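Local coordinates for copper homeostasis protein CutC (Streptococcus agalactiae, PDB 2BDQ) that probably takes part in copper homeostasis as a cytoplasmic member of the CutC family, perhaps by binding copper ions, at residues F123-D128 with R149-G154; I179-G184 with T199-A204. All blocks are in the same frame, centred on the assembly; numbering follows the deposited sequence.

Contact 1 of 2, residues F123-D128 with R149-G154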
loop_
_atom_site.group_PDB
_atom_site.type_symbol
_atom_site.label_atom_id
_atom_site.label_comp_id
_atom_site.label_asym_id
_atom_site.label_seq_id
_atom_site.Cartn_x
_atom_site.Cartn_y
_atom_site.Cartn_z
ATOM N N PHE A 123 7.742 -18.068 -1.434
ATOM C CA PHE A 123 8.688 -17.219 -2.166
ATOM C C PHE A 123 7.930 -16.793 -3.434
ATOM O O PHE A 123 7.411 -17.643 -4.170
ATOM C CB PHE A 123 9.947 -18.042 -2.509
ATOM C CG PHE A 123 11.170 -17.206 -2.811
ATOM C CD1 PHE A 123 11.380 -16.666 -4.077
ATOM C CD2 PHE A 123 12.086 -16.921 -1.815
ATOM C CE1 PHE A 123 12.484 -15.846 -4.334
ATOM C CE2 PHE A 123 13.192 -16.105 -2.064
ATOM C CZ PHE A 123 13.388 -15.566 -3.326
ATOM N N HIS A 124 7.849 -15.490 -3.687
ATOM C CA HIS A 124 7.094 -15.010 -4.844
ATOM C C HIS A 124 7.822 -14.893 -6.185
ATOM O O HIS A 124 8.913 -15.429 -6.365
ATOM C CB HIS A 124 6.422 -13.677 -4.498
ATOM C CG HIS A 124 7.362 -12.638 -3.975
ATOM N ND1 HIS A 124 8.532 -12.297 -4.626
ATOM C CD2 HIS A 124 7.293 -11.833 -2.889
ATOM C CE1 HIS A 124 9.135 -11.328 -3.964
ATOM N NE2 HIS A 124 8.403 -11.026 -2.904
HETATM N N MSE A 125 7.181 -14.188 -7.114
HETATM C CA MSE A 125 7.660 -13.961 -8.482
HETATM C C MSE A 125 9.147 -13.580 -8.592
HETATM O O MSE A 125 9.730 -13.640 -9.674
HETATM C CB MSE A 125 6.792 -12.877 -9.146
HETATM C CG MSE A 125 6.259 -13.194 -10.557
HETATM SE SE MSE A 125 4.578 -14.228 -10.655
HETATM C CE MSE A 125 3.304 -12.808 -10.280
ATOM N N ALA A 126 9.766 -13.179 -7.489
ATOM C CA ALA A 126 11.184 -12.829 -7.534
ATOM C C ALA A 126 11.989 -14.048 -7.991
ATOM O O ALA A 126 13.121 -13.923 -8.462
ATOM C CB ALA A 126 11.667 -12.373 -6.166
ATOM N N PHE A 127 11.394 -15.230 -7.845
ATOM C CA PHE A 127 12.047 -16.471 -8.237
ATOM C C PHE A 127 12.409 -16.483 -9.720
ATOM O O PHE A 127 13.446 -17.021 -10.099
ATOM C CB PHE A 127 11.139 -17.668 -7.938
ATOM C CG PHE A 127 11.805 -19.003 -8.141
ATOM C CD1 PHE A 127 12.579 -19.571 -7.127
ATOM C CD2 PHE A 127 11.675 -19.686 -9.346
ATOM C CE1 PHE A 127 13.219 -20.796 -7.315
ATOM C CE2 PHE A 127 12.311 -20.910 -9.544
ATOM C CZ PHE A 127 13.080 -21.469 -8.531
ATOM N N ASP A 128 11.559 -15.890 -10.554
ATOM C CA ASP A 128 11.799 -15.860 -11.994
ATOM C C ASP A 128 13.022 -15.038 -12.414
ATOM O O ASP A 128 13.535 -15.228 -13.520
ATOM C CB ASP A 128 10.562 -15.334 -12.729
ATOM C CG ASP A 128 9.326 -16.197 -12.497
ATOM O OD1 ASP A 128 9.352 -17.400 -12.836
ATOM O OD2 ASP A 128 8.318 -15.673 -11.974
ATOM N N ARG A 149 5.870 -23.080 -0.351
ATOM C CA ARG A 149 5.622 -23.058 -1.785
ATOM C C ARG A 149 6.306 -21.905 -2.490
ATOM O O ARG A 149 6.817 -20.973 -1.858
ATOM C CB ARG A 149 4.117 -23.051 -2.103
ATOM C CG ARG A 149 3.365 -21.874 -1.574
ATOM C CD ARG A 149 1.919 -21.850 -2.078
ATOM N NE ARG A 149 1.154 -20.971 -1.206
ATOM C CZ ARG A 149 0.750 -21.315 0.012
ATOM N NH1 ARG A 149 1.024 -22.530 0.474
ATOM N NH2 ARG A 149 0.118 -20.435 0.783
ATOM N N ILE A 150 6.313 -21.997 -3.813
ATOM C CA ILE A 150 6.938 -21.012 -4.671
ATOM C C ILE A 150 5.953 -20.573 -5.743
ATOM O O ILE A 150 5.362 -21.407 -6.444
ATOM C CB ILE A 150 8.175 -21.601 -5.392
ATOM C CG1 ILE A 150 9.107 -22.264 -4.379
ATOM C CG2 ILE A 150 8.905 -20.505 -6.150
ATOM C CD1 ILE A 150 10.314 -22.935 -5.007
ATOM N N LEU A 151 5.783 -19.261 -5.853
ATOM C CA LEU A 151 4.917 -18.652 -6.850
ATOM C C LEU A 151 5.842 -18.187 -7.961
ATOM O O LEU A 151 6.736 -17.370 -7.730
ATOM C CB LEU A 151 4.165 -17.457 -6.258
ATOM C CG LEU A 151 3.415 -16.611 -7.293
ATOM C CD1 LEU A 151 2.416 -17.481 -8.035
ATOM C CD2 LEU A 151 2.711 -15.453 -6.609
ATOM N N LEU A 152 5.637 -18.713 -9.165
ATOM C CA LEU A 152 6.491 -18.355 -10.286
ATOM C C LEU A 152 5.750 -18.269 -11.614
ATOM O O LEU A 152 4.662 -18.819 -11.774
ATOM C CB LEU A 152 7.643 -19.359 -10.386
ATOM C CG LEU A 152 7.316 -20.853 -10.436
ATOM C CD1 LEU A 152 6.885 -21.252 -11.849
ATOM C CD2 LEU A 152 8.551 -21.645 -10.041
ATOM N N HIS A 153 6.356 -17.558 -12.558
ATOM C CA HIS A 153 5.790 -17.359 -13.878
ATOM C C HIS A 153 6.472 -18.263 -14.897
ATOM O O HIS A 153 5.875 -18.619 -15.911
ATOM C CB HIS A 153 5.951 -15.887 -14.288
ATOM C CG HIS A 153 5.439 -15.582 -15.659
ATOM N ND1 HIS A 153 4.103 -15.664 -15.991
ATOM C CD2 HIS A 153 6.085 -15.210 -16.789
ATOM C CE1 HIS A 153 3.949 -15.357 -17.266
ATOM N NE2 HIS A 153 5.136 -15.076 -17.773
ATOM N N GLY A 154 7.727 -18.618 -14.636
ATOM C CA GLY A 154 8.452 -19.475 -15.556
ATOM C C GLY A 154 9.370 -18.707 -16.497
ATOM O O GLY A 154 10.085 -19.306 -17.304
#
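Phe127 drops its ring against Ile150 and Leu152, the tightly packed side of the contact. Its chi1 of -172° sets CG opposite the backbone N and lays the ring aslant across Ile150, whose CG2 sits over one face, 4.2 Å from the ring centroid, as a CH-pi contact. Leu152 lies alongside, pointing the same way, and its CD2 comes obliquely to within 3.8 Å of Phe127 CD2. Leu171 of helix 165-175 and Ser138 of helix 135-144 also touch the Phe127 side chain, from outside the barrel.

Between the backbones, Phe123 N donates to Arg149 O at 3.1 Å and Leu151 N to Phe123 O at 2.8 Å. These are the parallel bonds of neighbouring strands 121-123 and 149-152 in the eight-stranded TIM barrel of the CutC family. Beyond His124 the chain leaves the strand and curls into a turn, which carries Asp128 over the end of strand 149-152. Its carboxylate holds two successive backbone N-H groups: OD2 takes His153 N on its syn side at 2.8 Å, while OD1 takes Gly154 N from above the carboxylate plane at 2.7 Å. His153 turns its ring away, bonding through NE2 to Glu159 O and through ND1 to Gly184 O.

The looser side belongs to the partly exposed selenomethionine Met125, whose SE comes no nearer than 4.3 Å to Leu151 CG and 4.2 Å to His153 CB.

Contact 2 of 2, residues I179-G184 with T199-A204; sequences IEIMVG and TGVKQA
Gln203 crosses Glu180 at about a right angle, and its side chain can be walked outward. CB rests 4.0 Å from CG of the selenomethionine Met182. CG and CD then run out in an extended chain, each 4.1 Å from Glu180 OE2. At the tip NE2 gives a hydrogen bond to Glu180 OE2 at 3.1 Å and also lies 3.5 Å from Glu180 CB and CG, while OE1 turns to Arg24 NH2. The two flat groups are turned only 21° from each other, and OE2 receives this N-H on its anti lone pair. On its syn side the same oxygen meets Lys202 NZ at 3.3 Å, a salt bridge reached by a lysine chain bent at chi2, chi3 and chi4. One carboxylate oxygen therefore serves two donors, which probably favours its negative charge.

Val183 N bonds to Gln203 O at 3.1 Å. Val201 fits in beside this link, its CG2 equally 4.0 Å from Ile181 CG2 and Val183 CG1. Just before strand 203-206 a water bridges Ile181 O, to which it donates, and Lys202 N, from which it accepts. Strand 180-183, helix 192-199 and strand 203-206 make a beta-alpha-beta crossover, the repeating element of the TIM barrel.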
loop_
_atom_site.group_PDB
_atom_site.type_symbol
_atom_site.label_atom_id
_atom_site.label_comp_id
_atom_site.label_asym_id
_atom_site.label_seq_id
_atom_site.Cartn_x
_atom_site.Cartn_y
_atom_site.Cartn_z
ATOM N N ILE A 179 8.350 -29.296 -2.082
ATOM C CA ILE A 179 7.808 -27.960 -1.947
ATOM C C ILE A 179 6.815 -27.732 -3.079
ATOM O O ILE A 179 7.040 -28.176 -4.203
ATOM C CB ILE A 179 8.937 -26.906 -1.997
ATOM C CG1 ILE A 179 8.362 -25.520 -1.712
ATOM C CG2 ILE A 179 9.625 -26.944 -3.354
ATOM C CD1 ILE A 179 9.418 -24.472 -1.472
ATOM N N GLU A 180 5.719 -27.043 -2.777
ATOM C CA GLU A 180 4.678 -26.778 -3.766
ATOM C C GLU A 180 5.009 -25.686 -4.766
ATOM O O GLU A 180 5.583 -24.658 -4.416
ATOM C CB GLU A 180 3.362 -26.422 -3.062
ATOM C CG GLU A 180 2.588 -27.612 -2.491
ATOM C CD GLU A 180 2.106 -28.589 -3.573
ATOM O OE1 GLU A 180 2.832 -29.569 -3.870
ATOM O OE2 GLU A 180 1.007 -28.368 -4.145
ATOM N N ILE A 181 4.620 -25.914 -6.015
ATOM C CA ILE A 181 4.845 -24.944 -7.073
ATOM C C ILE A 181 3.487 -24.349 -7.475
ATOM O O ILE A 181 2.529 -25.077 -7.748
ATOM C CB ILE A 181 5.473 -25.599 -8.314
ATOM C CG1 ILE A 181 6.869 -26.135 -7.978
ATOM C CG2 ILE A 181 5.511 -24.592 -9.452
ATOM C CD1 ILE A 181 7.908 -25.070 -7.699
HETATM N N MSE A 182 3.412 -23.026 -7.521
HETATM C CA MSE A 182 2.180 -22.356 -7.896
HETATM C C MSE A 182 2.439 -21.449 -9.093
HETATM O O MSE A 182 3.435 -20.736 -9.128
HETATM C CB MSE A 182 1.639 -21.550 -6.705
HETATM C CG MSE A 182 0.444 -20.660 -7.044
HETATM SE SE MSE A 182 -0.526 -19.991 -5.496
HETATM C CE MSE A 182 0.901 -19.036 -4.572
ATOM N N VAL A 183 1.551 -21.483 -10.080
ATOM C CA VAL A 183 1.737 -20.629 -11.248
ATOM C C VAL A 183 1.034 -19.289 -11.081
ATOM O O VAL A 183 -0.062 -19.211 -10.517
ATOM C CB VAL A 183 1.226 -21.301 -12.539
ATOM C CG1 VAL A 183 2.141 -22.443 -12.910
ATOM C CG2 VAL A 183 -0.204 -21.803 -12.343
ATOM N N GLY A 184 1.692 -18.242 -11.573
ATOM C CA GLY A 184 1.159 -16.896 -11.507
ATOM C C GLY A 184 1.646 -16.070 -12.685
ATOM O O GLY A 184 2.527 -16.506 -13.434
ATOM N N THR A 199 1.778 -29.273 -16.764
ATOM C CA THR A 199 2.987 -29.073 -15.974
ATOM C C THR A 199 3.016 -29.892 -14.692
ATOM O O THR A 199 4.085 -30.141 -14.135
ATOM C CB THR A 199 3.153 -27.588 -15.579
ATOM O OG1 THR A 199 2.007 -27.170 -14.829
ATOM C CG2 THR A 199 3.300 -26.711 -16.821
ATOM N N GLY A 200 1.842 -30.307 -14.231
ATOM C CA GLY A 200 1.770 -31.067 -13.003
ATOM C C GLY A 200 1.536 -30.151 -11.812
ATOM O O GLY A 200 1.542 -30.603 -10.667
ATOM N N VAL A 201 1.342 -28.859 -12.077
ATOM C CA VAL A 201 1.089 -27.878 -11.020
ATOM C C VAL A 201 -0.353 -28.035 -10.534
ATOM O O VAL A 201 -1.250 -28.262 -11.337
ATOM C CB VAL A 201 1.295 -26.430 -11.547
ATOM C CG1 VAL A 201 0.864 -25.415 -10.489
ATOM C CG2 VAL A 201 2.763 -26.221 -11.916
ATOM N N LYS A 202 -0.573 -27.925 -9.223
ATOM C CA LYS A 202 -1.917 -28.065 -8.661
ATOM C C LYS A 202 -2.463 -26.791 -8.024
ATOM O O LYS A 202 -3.530 -26.815 -7.399
ATOM C CB LYS A 202 -1.950 -29.184 -7.615
ATOM C CG LYS A 202 -1.564 -30.546 -8.151
ATOM C CD LYS A 202 -0.076 -30.787 -7.973
ATOM C CE LYS A 202 0.215 -31.557 -6.679
ATOM N NZ LYS A 202 -0.440 -30.971 -5.470
ATOM N N GLN A 203 -1.740 -25.682 -8.170
ATOM C CA GLN A 203 -2.172 -24.405 -7.597
ATOM C C GLN A 203 -1.970 -23.247 -8.572
ATOM O O GLN A 203 -0.915 -23.114 -9.187
ATOM C CB GLN A 203 -1.408 -24.127 -6.303
ATOM C CG GLN A 203 -1.489 -25.272 -5.310
ATOM C CD GLN A 203 -1.043 -24.858 -3.924
ATOM O OE1 GLN A 203 -1.600 -23.929 -3.336
ATOM N NE2 GLN A 203 -0.042 -25.548 -3.390
ATOM N N ALA A 204 -2.988 -22.405 -8.701
ATOM C CA ALA A 204 -2.925 -21.271 -9.610
ATOM C C ALA A 204 -3.236 -19.964 -8.892
ATOM O O ALA A 204 -4.165 -19.887 -8.087
ATOM C CB ALA A 204 -3.893 -21.481 -10.767
HETATM O O HOH W 1 2.065 -28.065 -7.497
#

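How the contacts relate
From the N terminus the chain first builds strands 3-9 to 92-95; then strand 121-123 leads into the turn at 123-128, helix 135-144 crosses outside, and strand 149-152 returns to close contact 1. Helix 165-175 leads to strand 180-183, and after helix 192-199 the chain comes back at 199-204 to close contact 2. The two loops follow in series, neither nesting nor crossing. They meet across the sheet: Ile150 N and O probably bond to Glu180 O and Met182 N, and Leu151 packs on Met182. Contact 1 joins strands 121-123 and 149-152, contact 2 strands 180-183 and 203-206, and the bonds between 149-152 and 180-183 make the four one parallel run of the barrel.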